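Local atomic coordinates of short chain dehydrogenase (Leptospira borgpetersenii serovar Hardjo-bovis, PDB entry 6UH2), a protein that probably works as an NAD-dependent oxidoreductase acting on CH-OH groups, a short-chain dehydrogenase that is seen with NAD+ bound. Residues 94-99 against 126-131; 120-125 against 174-179; 22-27 against 48-53. All blocks are in the same frame, centred on the assembly; numbering follows the deposited sequence.

Interaction 1. Residues 94-99 against 126-131; sequences LINCAG and FLLSQY. With NAD (nicotinamide-adenine-dinucleotide), chain D.
The carboxamide of Asn96 meets helix 126-131 with both of its polar atoms: OD1 comes against the methylene CB of Leu128 at 3.4 Å, and ND2 reaches OG of Ser129 at 3.3 Å. That second contact is a weak hydrogen bond, bent to 128° at the hydrogen, and the stronger partner of ND2 is OD1 of Asn147 on the next strand. The other flat group, the ring of Tyr131, has Leu127 O at its edge, in plane, and its OH is hydrogen-bonded to Arg74. Ser129 holds OG close to its own backbone N, where OG binds Thr125 O one turn earlier while accepting from Asn96. With CG anti to the backbone N (chi1 166°), Leu94 packs its CD2 on the backbone carbonyl of Leu128, 3.6 Å from Leu128 O, and more loosely on Leu128 CB at 4.2 Å; the same methyl also touches Ser129 CA. Strand and helix run nearly antiparallel, at 169°, with axes 9.3 Å apart. Asn96 is also the centre of an inverse gamma turn, closed by a weak bond from Cys97 N to Ile95 O, and the chain then bends along the cofactor: Cys97 O accepts from the ribose hydroxyl O3D of NAD at 3.0 Å, and Gly99 CA lies 3.4 Å from O3D. The sequence Asn-Cys-Ala-Gly at 96-99 corresponds to the NNAG motif of classical short-chain dehydrogenases, which follows a central strand of the Rossmann fold to the dinucleotide.

Interaction 2. Residues 120-125 against 174-179; sequences VNLNGT and AMTKAG. With NAD (nicotinamide-adenine-dinucleotide), chain D.
Leu122 and Thr176 mark the closest backbone approach, CA to CA 6.0 Å, of two helical segments that run at 29° to each other with axes 9.1 Å apart, the first widened into a pi-type turn at 120-123. Asn121 and Thr176 cross at about a right angle. ND2 of Asn121 gives OG1 of Thr176 a hydrogen bond of 3.0 Å, straight at 163° and close to the amide plane, while its OD1 accepts from Ile100 N, so both ends of the amide are held and its rotation is fixed. Thr176 places OG1 between its backbone N and carbonyl carbon (chi1 60°), where it also binds Val172 O in the preceding turn. Leu122 covers the neighbouring patch: CG rests 3.9 Å from Thr176 CG2, and CD2 of Leu122 reaches Thr176 O and the backbone carbon of Gly179 across the contact. Lys177 starts out facing away from helix 120-125, bends at its second torsion and then extends past Asn121 to the cofactor. There Lys177 NZ binds NAD O3D at 2.9 Å. A weak bond joins Lys177 NZ to NAD O2D at 3.1 Å, and Phe148 O is a further partner. Tyr173 and Lys177 form the YxxxK motif of classical short-chain dehydrogenases. With Ser150 nearby, and Asn121 at a position consistent with the asparagine of relatives, the site resembles their Asn-Ser-Tyr-Lys tetrad.

Interaction 3. Residues 22-27 against 48-53; sequences LVLITG and ICLDPE. With NAD (nicotinamide-adenine-dinucleotide), chain D.
Ile48 lies against Leu22 and Leu24 along its whole length. Its CB is 3.8 Å from Leu24 CD1, and the branch CG2 packs on the same methyl at 3.6 Å. CG1 sits beside the backbone N, opposite the carbonyl carbon (chi1 -63°), which sends the longer branch to Leu22: CG1 and then the terminal CD1 each lie 4.0 Å from Leu22 CD1. Leu24 CD1 is thus wedged between Ile48 and Leu50, whose CG is 3.6 Å away, all on the face that also carries Thr26. The backbones pair in parallel: Ile48 N bonds Val23 O, Ile25 gives its N to Ile48 O and takes Leu50 N on its O, and Gly27 N bonds Leu50 O. Toward the C-terminal side, Asp51 takes the adenosine ribose of NAD with both oxygens: OD1 accepts from O2B at 2.6 Å and OD2 from O3B at 2.6 Å. An Asx turn from Glu53 N to OD1 and a bond from Ser29 N to OD2 hold the carboxylate, consistent with preference for NAD over NADP. In the sheet, strand 22-26 lies between 46-51 and 93-96, strand 46-51 borders 64-68 on its other side, and helix 31-42 makes the beta-alpha-beta crossover between the paired strands.

How the interactions relate
From the N terminus, interaction 3 closes first, joining strands 22-26 and 46-51 around the intervening helix 31-42. Only afterwards does interaction 1 open at strand 93-96, which borders strand 22-26 in the same sheet, with Ile95 probably hydrogen-bonded to Leu24 and Thr26. Before interaction 1 closes at 126-131, interaction 2 opens at 120-125, to close at 174-179; the two therefore cross, sharing helix 111-139, and they touch where Gly99 meets Asn121. That helix is thus tied to the central strand on one side and to helix 171-191 on another. Interactions 2 and 3, with centres about 17 Å apart, do not touch, but all three contact NAD.

Interaction 1. Residues 94-99 against 126-131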
loop_
_atom_site.group_PDB
_atom_site.type_symbol
_atom_site.label_atom_id
_atom_site.label_comp_id
_atom_site.label_asym_id
_atom_site.label_seq_id
_atom_site.Cartn_x
_atom_site.Cartn_y
_atom_site.Cartn_z
ATOM N N LEU B 94 -5.322 15.814 -3.329
ATOM C CA LEU B 94 -5.300 16.495 -2.033
ATOM C C LEU B 94 -4.577 15.608 -1.030
ATOM O O LEU B 94 -4.982 14.462 -0.818
ATOM C CB LEU B 94 -6.715 16.796 -1.525
ATOM C CG LEU B 94 -6.792 17.195 -0.037
ATOM C CD1 LEU B 94 -6.103 18.551 0.193
ATOM C CD2 LEU B 94 -8.227 17.249 0.500
ATOM N N ILE B 95 -3.524 16.130 -0.405
ATOM C CA ILE B 95 -2.786 15.397 0.621
ATOM C C ILE B 95 -2.955 16.136 1.942
ATOM O O ILE B 95 -2.414 17.233 2.127
ATOM C CB ILE B 95 -1.302 15.231 0.266
ATOM C CG1 ILE B 95 -1.153 14.567 -1.107
ATOM C CG2 ILE B 95 -0.582 14.405 1.347
ATOM C CD1 ILE B 95 0.258 14.180 -1.445
ATOM N N ASN B 96 -3.698 15.525 2.871
ATOM C CA ASN B 96 -3.924 16.103 4.198
ATOM C C ASN B 96 -2.777 15.676 5.112
ATOM O O ASN B 96 -2.891 14.778 5.949
ATOM C CB ASN B 96 -5.280 15.663 4.741
ATOM C CG ASN B 96 -6.434 16.385 4.074
ATOM O OD1 ASN B 96 -6.488 17.613 4.080
ATOM N ND2 ASN B 96 -7.359 15.624 3.478
ATOM N N CYS B 97 -1.647 16.330 4.943
ATOM C CA CYS B 97 -0.462 15.926 5.680
ATOM C C CYS B 97 -0.302 16.676 6.992
ATOM O O CYS B 97 0.406 16.195 7.882
ATOM C CB CYS B 97 0.789 16.106 4.798
ATOM S SG CYS B 97 2.275 15.284 5.450
ATOM N N ALA B 98 -0.964 17.819 7.154
ATOM C CA ALA B 98 -0.818 18.577 8.388
ATOM C C ALA B 98 -1.312 17.766 9.581
ATOM O O ALA B 98 -2.359 17.111 9.519
ATOM C CB ALA B 98 -1.589 19.889 8.287
ATOM N N GLY B 99 -0.540 17.814 10.666
ATOM C CA GLY B 99 -0.883 17.131 11.901
ATOM C C GLY B 99 -0.008 17.629 13.024
ATOM O O GLY B 99 1.139 18.030 12.803
ATOM N N PHE B 126 -11.160 17.413 7.684
ATOM C CA PHE B 126 -12.562 17.541 7.292
ATOM C C PHE B 126 -12.773 18.732 6.366
ATOM O O PHE B 126 -13.438 18.625 5.328
ATOM C CB PHE B 126 -13.443 17.691 8.532
ATOM C CG PHE B 126 -14.709 18.460 8.272
ATOM C CD1 PHE B 126 -15.743 17.890 7.545
ATOM C CD2 PHE B 126 -14.865 19.750 8.759
ATOM C CE1 PHE B 126 -16.914 18.606 7.303
ATOM C CE2 PHE B 126 -16.025 20.471 8.529
ATOM C CZ PHE B 126 -17.050 19.904 7.799
ATOM N N LEU B 127 -12.235 19.887 6.748
ATOM C CA LEU B 127 -12.498 21.125 6.021
ATOM C C LEU B 127 -11.884 21.088 4.625
ATOM O O LEU B 127 -12.545 21.429 3.633
ATOM C CB LEU B 127 -11.957 22.304 6.830
ATOM C CG LEU B 127 -12.394 23.718 6.479
ATOM C CD1 LEU B 127 -13.869 23.883 6.765
ATOM C CD2 LEU B 127 -11.576 24.712 7.292
ATOM N N LEU B 128 -10.616 20.683 4.528
ATOM C CA LEU B 128 -9.974 20.609 3.219
ATOM C C LEU B 128 -10.633 19.543 2.356
ATOM O O LEU B 128 -10.788 19.729 1.145
ATOM C CB LEU B 128 -8.469 20.336 3.365
ATOM C CG LEU B 128 -7.550 21.557 3.543
ATOM C CD1 LEU B 128 -7.405 22.326 2.232
ATOM C CD2 LEU B 128 -8.079 22.490 4.634
ATOM N N SER B 129 -11.028 18.419 2.961
ATOM C CA SER B 129 -11.735 17.395 2.195
ATOM C C SER B 129 -13.081 17.913 1.715
ATOM O O SER B 129 -13.508 17.611 0.593
ATOM C CB SER B 129 -11.915 16.128 3.032
ATOM O OG SER B 129 -10.656 15.541 3.336
ATOM N N GLN B 130 -13.741 18.740 2.526
ATOM C CA GLN B 130 -15.078 19.213 2.173
ATOM C C GLN B 130 -15.029 20.225 1.028
ATOM O O GLN B 130 -15.817 20.135 0.075
ATOM C CB GLN B 130 -15.769 19.820 3.398
ATOM C CG GLN B 130 -17.196 20.311 3.098
ATOM C CD GLN B 130 -17.813 21.093 4.241
ATOM O OE1 GLN B 130 -17.284 22.122 4.658
ATOM N NE2 GLN B 130 -18.929 20.597 4.768
ATOM N N TYR B 131 -14.120 21.203 1.103
ATOM C CA TYR B 131 -13.992 22.153 0.005
ATOM C C TYR B 131 -13.531 21.464 -1.269
ATOM O O TYR B 131 -13.990 21.798 -2.365
ATOM C CB TYR B 131 -13.035 23.290 0.383
ATOM C CG TYR B 131 -13.784 24.357 1.127
ATOM C CD1 TYR B 131 -14.437 25.385 0.452
ATOM C CD2 TYR B 131 -13.902 24.296 2.503
ATOM C CE1 TYR B 131 -15.170 26.339 1.144
ATOM C CE2 TYR B 131 -14.628 25.238 3.196
ATOM C CZ TYR B 131 -15.260 26.256 2.522
ATOM O OH TYR B 131 -15.984 27.181 3.254
HETATM P PA NAD D . 5.880 18.262 11.303
HETATM O O1A NAD D . 5.581 18.772 12.736
HETATM O O2A NAD D . 7.321 18.225 10.792
HETATM O O5B NAD D . 4.968 19.056 10.198
HETATM C C5B NAD D . 3.600 19.365 10.384
HETATM C C4B NAD D . 3.372 20.545 9.478
HETATM O O4B NAD D . 1.938 20.856 9.645
HETATM C C3B NAD D . 4.166 21.796 9.886
HETATM O O3B NAD D . 4.795 22.400 8.730
HETATM C C2B NAD D . 3.073 22.740 10.407
HETATM O O2B NAD D . 3.396 24.120 10.186
HETATM C C1B NAD D . 1.814 22.255 9.652
HETATM N N9A NAD D . 0.655 22.770 10.374
HETATM C C8A NAD D . 0.466 22.870 11.752
HETATM N N7A NAD D . -0.671 23.447 12.035
HETATM C C5A NAD D . -1.247 23.764 10.805
HETATM C C6A NAD D . -2.428 24.404 10.444
HETATM N N6A NAD D . -3.309 24.859 11.356
HETATM N N1A NAD D . -2.696 24.546 9.137
HETATM C C2A NAD D . -1.835 24.100 8.220
HETATM N N3A NAD D . -0.674 23.490 8.471
HETATM C C4A NAD D . -0.424 23.343 9.781
HETATM O O3 NAD D . 5.231 16.790 11.115
HETATM P PN NAD D . 5.670 15.488 10.271
HETATM O O1N NAD D . 6.495 14.514 11.150
HETATM O O2N NAD D . 6.119 15.969 8.888
HETATM O O5D NAD D . 4.134 14.811 10.224
HETATM C C5D NAD D . 3.364 14.953 9.049
HETATM C C4D NAD D . 2.136 14.064 9.225
HETATM O O4D NAD D . 2.520 12.670 9.560
HETATM C C3D NAD D . 1.321 14.521 10.434
HETATM O O3D NAD D . -0.077 14.298 10.211
HETATM C C2D NAD D . 1.742 13.579 11.603
HETATM O O2D NAD D . 0.730 13.396 12.579
HETATM C C1D NAD D . 1.972 12.274 10.789
HETATM N N1N NAD D . 2.953 11.322 11.423
HETATM C C2N NAD D . 4.218 11.716 11.736
HETATM C C3N NAD D . 5.073 10.811 12.313
HETATM C C7N NAD D . 6.454 11.252 12.657
HETATM O O7N NAD D . 7.145 10.508 13.336
HETATM N N7N NAD D . 6.884 12.448 12.197
HETATM C C4N NAD D . 4.616 9.504 12.557
HETATM C C5N NAD D . 3.341 9.142 12.238
HETATM C C6N NAD D . 2.499 10.083 11.651
#

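Interaction 2. Residues 120-125 against 174-179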
loop_
_atom_site.group_PDB
_atom_site.type_symbol
_atom_site.label_atom_id
_atom_site.label_comp_id
_atom_site.label_asym_id
_atom_site.label_seq_id
_atom_site.Cartn_x
_atom_site.Cartn_y
_atom_site.Cartn_z
ATOM N N VAL B 120 -6.554 20.914 14.210
ATOM C CA VAL B 120 -5.627 20.691 13.101
ATOM C C VAL B 120 -5.876 19.326 12.471
ATOM O O VAL B 120 -6.020 19.205 11.247
ATOM C CB VAL B 120 -4.166 20.847 13.570
ATOM C CG1 VAL B 120 -3.193 20.462 12.459
ATOM C CG2 VAL B 120 -3.906 22.282 14.011
ATOM N N ASN B 121 -5.962 18.280 13.303
ATOM C CA ASN B 121 -6.013 16.916 12.782
ATOM C C ASN B 121 -7.394 16.579 12.218
ATOM O O ASN B 121 -7.503 16.119 11.076
ATOM C CB ASN B 121 -5.607 15.912 13.874
ATOM C CG ASN B 121 -4.145 16.065 14.319
ATOM O OD1 ASN B 121 -3.429 16.987 13.898
ATOM N ND2 ASN B 121 -3.702 15.159 15.193
ATOM N N LEU B 122 -8.465 16.807 12.990
ATOM C CA LEU B 122 -9.804 16.426 12.532
ATOM C C LEU B 122 -10.473 17.519 11.698
ATOM O O LEU B 122 -10.868 17.268 10.554
ATOM C CB LEU B 122 -10.712 16.054 13.717
ATOM C CG LEU B 122 -10.602 14.677 14.363
ATOM C CD1 LEU B 122 -11.726 14.495 15.387
ATOM C CD2 LEU B 122 -10.617 13.538 13.316
ATOM N N ASN B 123 -10.655 18.720 12.268
ATOM C CA ASN B 123 -11.285 19.808 11.512
ATOM C C ASN B 123 -10.535 20.098 10.217
ATOM O O ASN B 123 -11.150 20.321 9.165
ATOM C CB ASN B 123 -11.369 21.094 12.347
ATOM C CG ASN B 123 -12.366 20.987 13.479
ATOM O OD1 ASN B 123 -12.115 20.300 14.461
ATOM N ND2 ASN B 123 -13.514 21.647 13.333
ATOM N N GLY B 124 -9.208 20.130 10.277
ATOM C CA GLY B 124 -8.440 20.474 9.094
ATOM C C GLY B 124 -8.604 19.462 7.975
ATOM O O GLY B 124 -8.774 19.835 6.813
ATOM N N THR B 125 -8.546 18.169 8.305
ATOM C CA THR B 125 -8.766 17.149 7.282
ATOM C C THR B 125 -10.201 17.203 6.774
ATOM O O THR B 125 -10.444 17.084 5.567
ATOM C CB THR B 125 -8.419 15.759 7.837
ATOM O OG1 THR B 125 -7.004 15.679 8.051
ATOM C CG2 THR B 125 -8.804 14.649 6.858
ATOM N N ALA B 174 -4.172 9.789 19.640
ATOM C CA ALA B 174 -4.791 8.504 19.325
ATOM C C ALA B 174 -6.223 8.694 18.847
ATOM O O ALA B 174 -6.646 8.097 17.851
ATOM C CB ALA B 174 -4.757 7.589 20.552
ATOM N N MET B 175 -6.985 9.536 19.549
ATOM C CA MET B 175 -8.366 9.807 19.153
ATOM C C MET B 175 -8.439 10.352 17.733
ATOM O O MET B 175 -9.217 9.861 16.906
ATOM C CB MET B 175 -8.994 10.808 20.120
ATOM C CG MET B 175 -9.494 10.233 21.437
ATOM S SD MET B 175 -10.031 11.625 22.460
ATOM C CE MET B 175 -11.438 10.923 23.338
ATOM N N THR B 176 -7.662 11.398 17.439
ATOM C CA THR B 176 -7.847 12.062 16.147
ATOM C C THR B 176 -7.272 11.249 14.992
ATOM O O THR B 176 -7.796 11.321 13.874
ATOM C CB THR B 176 -7.235 13.471 16.136
ATOM O OG1 THR B 176 -5.828 13.404 16.392
ATOM C CG2 THR B 176 -7.918 14.369 17.194
ATOM N N LYS B 177 -6.212 10.474 15.222
ATOM C CA LYS B 177 -5.663 9.681 14.124
ATOM C C LYS B 177 -6.551 8.481 13.815
ATOM O O LYS B 177 -6.738 8.129 12.643
ATOM C CB LYS B 177 -4.232 9.248 14.447
ATOM C CG LYS B 177 -3.236 10.406 14.402
ATOM C CD LYS B 177 -3.245 11.083 13.016
ATOM C CE LYS B 177 -2.200 12.177 12.917
ATOM N NZ LYS B 177 -2.084 12.725 11.525
ATOM N N ALA B 178 -7.115 7.841 14.847
ATOM C CA ALA B 178 -8.172 6.858 14.602
ATOM C C ALA B 178 -9.342 7.482 13.854
ATOM O O ALA B 178 -9.942 6.845 12.973
ATOM C CB ALA B 178 -8.674 6.268 15.920
ATOM N N GLY B 179 -9.690 8.722 14.208
ATOM C CA GLY B 179 -10.789 9.401 13.535
ATOM C C GLY B 179 -10.502 9.672 12.068
ATOM O O GLY B 179 -11.410 9.617 11.233
HETATM P PA NAD D . 5.880 18.262 11.303
HETATM O O1A NAD D . 5.581 18.772 12.736
HETATM O O2A NAD D . 7.321 18.225 10.792
HETATM O O5B NAD D . 4.968 19.056 10.198
HETATM C C5B NAD D . 3.600 19.365 10.384
HETATM C C4B NAD D . 3.372 20.545 9.478
HETATM O O4B NAD D . 1.938 20.856 9.645
HETATM C C3B NAD D . 4.166 21.796 9.886
HETATM O O3B NAD D . 4.795 22.400 8.730
HETATM C C2B NAD D . 3.073 22.740 10.407
HETATM O O2B NAD D . 3.396 24.120 10.186
HETATM C C1B NAD D . 1.814 22.255 9.652
HETATM N N9A NAD D . 0.655 22.770 10.374
HETATM C C8A NAD D . 0.466 22.870 11.752
HETATM N N7A NAD D . -0.671 23.447 12.035
HETATM C C5A NAD D . -1.247 23.764 10.805
HETATM C C6A NAD D . -2.428 24.404 10.444
HETATM N N6A NAD D . -3.309 24.859 11.356
HETATM N N1A NAD D . -2.696 24.546 9.137
HETATM C C2A NAD D . -1.835 24.100 8.220
HETATM N N3A NAD D . -0.674 23.490 8.471
HETATM C C4A NAD D . -0.424 23.343 9.781
HETATM O O3 NAD D . 5.231 16.790 11.115
HETATM P PN NAD D . 5.670 15.488 10.271
HETATM O O1N NAD D . 6.495 14.514 11.150
HETATM O O2N NAD D . 6.119 15.969 8.888
HETATM O O5D NAD D . 4.134 14.811 10.224
HETATM C C5D NAD D . 3.364 14.953 9.049
HETATM C C4D NAD D . 2.136 14.064 9.225
HETATM O O4D NAD D . 2.520 12.670 9.560
HETATM C C3D NAD D . 1.321 14.521 10.434
HETATM O O3D NAD D . -0.077 14.298 10.211
HETATM C C2D NAD D . 1.742 13.579 11.603
HETATM O O2D NAD D . 0.730 13.396 12.579
HETATM C C1D NAD D . 1.972 12.274 10.789
HETATM N N1N NAD D . 2.953 11.322 11.423
HETATM C C2N NAD D . 4.218 11.716 11.736
HETATM C C3N NAD D . 5.073 10.811 12.313
HETATM C C7N NAD D . 6.454 11.252 12.657
HETATM O O7N NAD D . 7.145 10.508 13.336
HETATM N N7N NAD D . 6.884 12.448 12.197
HETATM C C4N NAD D . 4.616 9.504 12.557
HETATM C C5N NAD D . 3.341 9.142 12.238
HETATM C C6N NAD D . 2.499 10.083 11.651
#

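Interaction 3. Residues 22-27 against 48-53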
loop_
_atom_site.group_PDB
_atom_site.type_symbol
_atom_site.label_atom_id
_atom_site.label_comp_id
_atom_site.label_asym_id
_atom_site.label_seq_id
_atom_site.Cartn_x
_atom_site.Cartn_y
_atom_site.Cartn_z
ATOM N N LEU B 22 -1.788 18.532 -10.411
ATOM C CA LEU B 22 -1.608 19.599 -9.434
ATOM C C LEU B 22 -1.916 19.026 -8.057
ATOM O O LEU B 22 -3.013 18.515 -7.829
ATOM C CB LEU B 22 -2.516 20.789 -9.756
ATOM C CG LEU B 22 -2.488 21.931 -8.730
ATOM C CD1 LEU B 22 -1.081 22.452 -8.560
ATOM C CD2 LEU B 22 -3.395 23.057 -9.177
ATOM N N VAL B 23 -0.937 19.078 -7.155
ATOM C CA VAL B 23 -1.034 18.462 -5.835
ATOM C C VAL B 23 -1.141 19.569 -4.795
ATOM O O VAL B 23 -0.268 20.443 -4.715
ATOM C CB VAL B 23 0.178 17.568 -5.541
ATOM C CG1 VAL B 23 0.009 16.866 -4.183
ATOM C CG2 VAL B 23 0.397 16.562 -6.665
ATOM N N LEU B 24 -2.198 19.519 -3.995
ATOM C CA LEU B 24 -2.392 20.414 -2.861
ATOM C C LEU B 24 -2.038 19.655 -1.586
ATOM O O LEU B 24 -2.698 18.668 -1.252
ATOM C CB LEU B 24 -3.845 20.896 -2.820
ATOM C CG LEU B 24 -4.265 21.869 -1.730
ATOM C CD1 LEU B 24 -3.446 23.125 -1.883
ATOM C CD2 LEU B 24 -5.781 22.189 -1.816
ATOM N N ILE B 25 -1.015 20.114 -0.865
ATOM C CA ILE B 25 -0.507 19.420 0.320
ATOM C C ILE B 25 -0.582 20.366 1.510
ATOM O O ILE B 25 0.112 21.388 1.536
ATOM C CB ILE B 25 0.941 18.937 0.133
ATOM C CG1 ILE B 25 1.143 18.315 -1.253
ATOM C CG2 ILE B 25 1.310 17.950 1.241
ATOM C CD1 ILE B 25 2.578 17.875 -1.542
ATOM N N THR B 26 -1.408 20.026 2.497
ATOM C CA THR B 26 -1.412 20.778 3.741
ATOM C C THR B 26 -0.231 20.317 4.586
ATOM O O THR B 26 0.211 19.168 4.493
ATOM C CB THR B 26 -2.717 20.579 4.522
ATOM O OG1 THR B 26 -2.761 19.243 5.044
ATOM C CG2 THR B 26 -3.924 20.816 3.628
ATOM N N GLY B 27 0.295 21.231 5.398
ATOM C CA GLY B 27 1.451 20.889 6.204
ATOM C C GLY B 27 2.684 20.549 5.397
ATOM O O GLY B 27 3.554 19.830 5.889
ATOM N N ILE B 48 1.121 22.841 -4.625
ATOM C CA ILE B 48 0.733 23.951 -3.766
ATOM C C ILE B 48 0.845 23.470 -2.323
ATOM O O ILE B 48 0.215 22.475 -1.938
ATOM C CB ILE B 48 -0.684 24.455 -4.078
ATOM C CG1 ILE B 48 -0.755 25.004 -5.505
ATOM C CG2 ILE B 48 -1.099 25.528 -3.071
ATOM C CD1 ILE B 48 -2.148 25.353 -5.975
ATOM N N CYS B 49 1.645 24.165 -1.532
ATOM C CA CYS B 49 1.778 23.867 -0.111
ATOM C C CYS B 49 0.941 24.862 0.689
ATOM O O CYS B 49 1.113 26.078 0.537
ATOM C CB CYS B 49 3.245 23.933 0.318
ATOM S SG CYS B 49 3.434 23.958 2.120
ATOM N N LEU B 50 0.029 24.351 1.525
ATOM C CA LEU B 50 -0.731 25.161 2.474
ATOM C C LEU B 50 -0.180 24.905 3.869
ATOM O O LEU B 50 -0.285 23.785 4.381
ATOM C CB LEU B 50 -2.227 24.835 2.455
ATOM C CG LEU B 50 -3.096 24.995 1.216
ATOM C CD1 LEU B 50 -4.553 24.795 1.603
ATOM C CD2 LEU B 50 -2.897 26.354 0.589
ATOM N N ASP B 51 0.369 25.946 4.497
ATOM C CA ASP B 51 1.068 25.778 5.765
ATOM C C ASP B 51 1.236 27.166 6.359
ATOM O O ASP B 51 1.491 28.108 5.598
ATOM C CB ASP B 51 2.427 25.096 5.522
ATOM C CG ASP B 51 3.037 24.481 6.784
ATOM O OD1 ASP B 51 3.158 25.182 7.813
ATOM O OD2 ASP B 51 3.430 23.294 6.730
ATOM N N PRO B 52 1.045 27.361 7.669
ATOM C CA PRO B 52 1.369 28.679 8.251
ATOM C C PRO B 52 2.854 28.986 8.234
ATOM O O PRO B 52 3.229 30.164 8.297
ATOM C CB PRO B 52 0.832 28.582 9.687
ATOM C CG PRO B 52 0.782 27.145 9.973
ATOM C CD PRO B 52 0.437 26.469 8.663
ATOM N N GLU B 53 3.699 27.968 8.147
ATOM C CA GLU B 53 5.145 28.122 8.168
ATOM C C GLU B 53 5.701 28.070 6.755
ATOM O O GLU B 53 5.270 27.262 5.925
ATOM C CB GLU B 53 5.805 27.026 9.012
ATOM C CG GLU B 53 5.402 27.048 10.468
ATOM C CD GLU B 53 5.685 28.386 11.113
ATOM O OE1 GLU B 53 4.804 28.907 11.837
ATOM O OE2 GLU B 53 6.791 28.919 10.880
HETATM P PA NAD D . 5.880 18.262 11.303
HETATM O O1A NAD D . 5.581 18.772 12.736
HETATM O O2A NAD D . 7.321 18.225 10.792
HETATM O O5B NAD D . 4.968 19.056 10.198
HETATM C C5B NAD D . 3.600 19.365 10.384
HETATM C C4B NAD D . 3.372 20.545 9.478
HETATM O O4B NAD D . 1.938 20.856 9.645
HETATM C C3B NAD D . 4.166 21.796 9.886
HETATM O O3B NAD D . 4.795 22.400 8.730
HETATM C C2B NAD D . 3.073 22.740 10.407
HETATM O O2B NAD D . 3.396 24.120 10.186
HETATM C C1B NAD D . 1.814 22.255 9.652
HETATM N N9A NAD D . 0.655 22.770 10.374
HETATM C C8A NAD D . 0.466 22.870 11.752
HETATM N N7A NAD D . -0.671 23.447 12.035
HETATM C C5A NAD D . -1.247 23.764 10.805
HETATM C C6A NAD D . -2.428 24.404 10.444
HETATM N N6A NAD D . -3.309 24.859 11.356
HETATM N N1A NAD D . -2.696 24.546 9.137
HETATM C C2A NAD D . -1.835 24.100 8.220
HETATM N N3A NAD D . -0.674 23.490 8.471
HETATM C C4A NAD D . -0.424 23.343 9.781
HETATM O O3 NAD D . 5.231 16.790 11.115
HETATM P PN NAD D . 5.670 15.488 10.271
HETATM O O1N NAD D . 6.495 14.514 11.150
HETATM O O2N NAD D . 6.119 15.969 8.888
HETATM O O5D NAD D . 4.134 14.811 10.224
HETATM C C5D NAD D . 3.364 14.953 9.049
HETATM C C4D NAD D . 2.136 14.064 9.225
HETATM O O4D NAD D . 2.520 12.670 9.560
HETATM C C3D NAD D . 1.321 14.521 10.434
HETATM O O3D NAD D . -0.077 14.298 10.211
HETATM C C2D NAD D . 1.742 13.579 11.603
HETATM O O2D NAD D . 0.730 13.396 12.579
HETATM C C1D NAD D . 1.972 12.274 10.789
HETATM N N1N NAD D . 2.953 11.322 11.423
HETATM C C2N NAD D . 4.218 11.716 11.736
HETATM C C3N NAD D . 5.073 10.811 12.313
HETATM C C7N NAD D . 6.454 11.252 12.657
HETATM O O7N NAD D . 7.145 10.508 13.336
HETATM N N7N NAD D . 6.884 12.448 12.197
HETATM C C4N NAD D . 4.616 9.504 12.557
HETATM C C5N NAD D . 3.341 9.142 12.238
HETATM C C6N NAD D . 2.499 10.083 11.651
#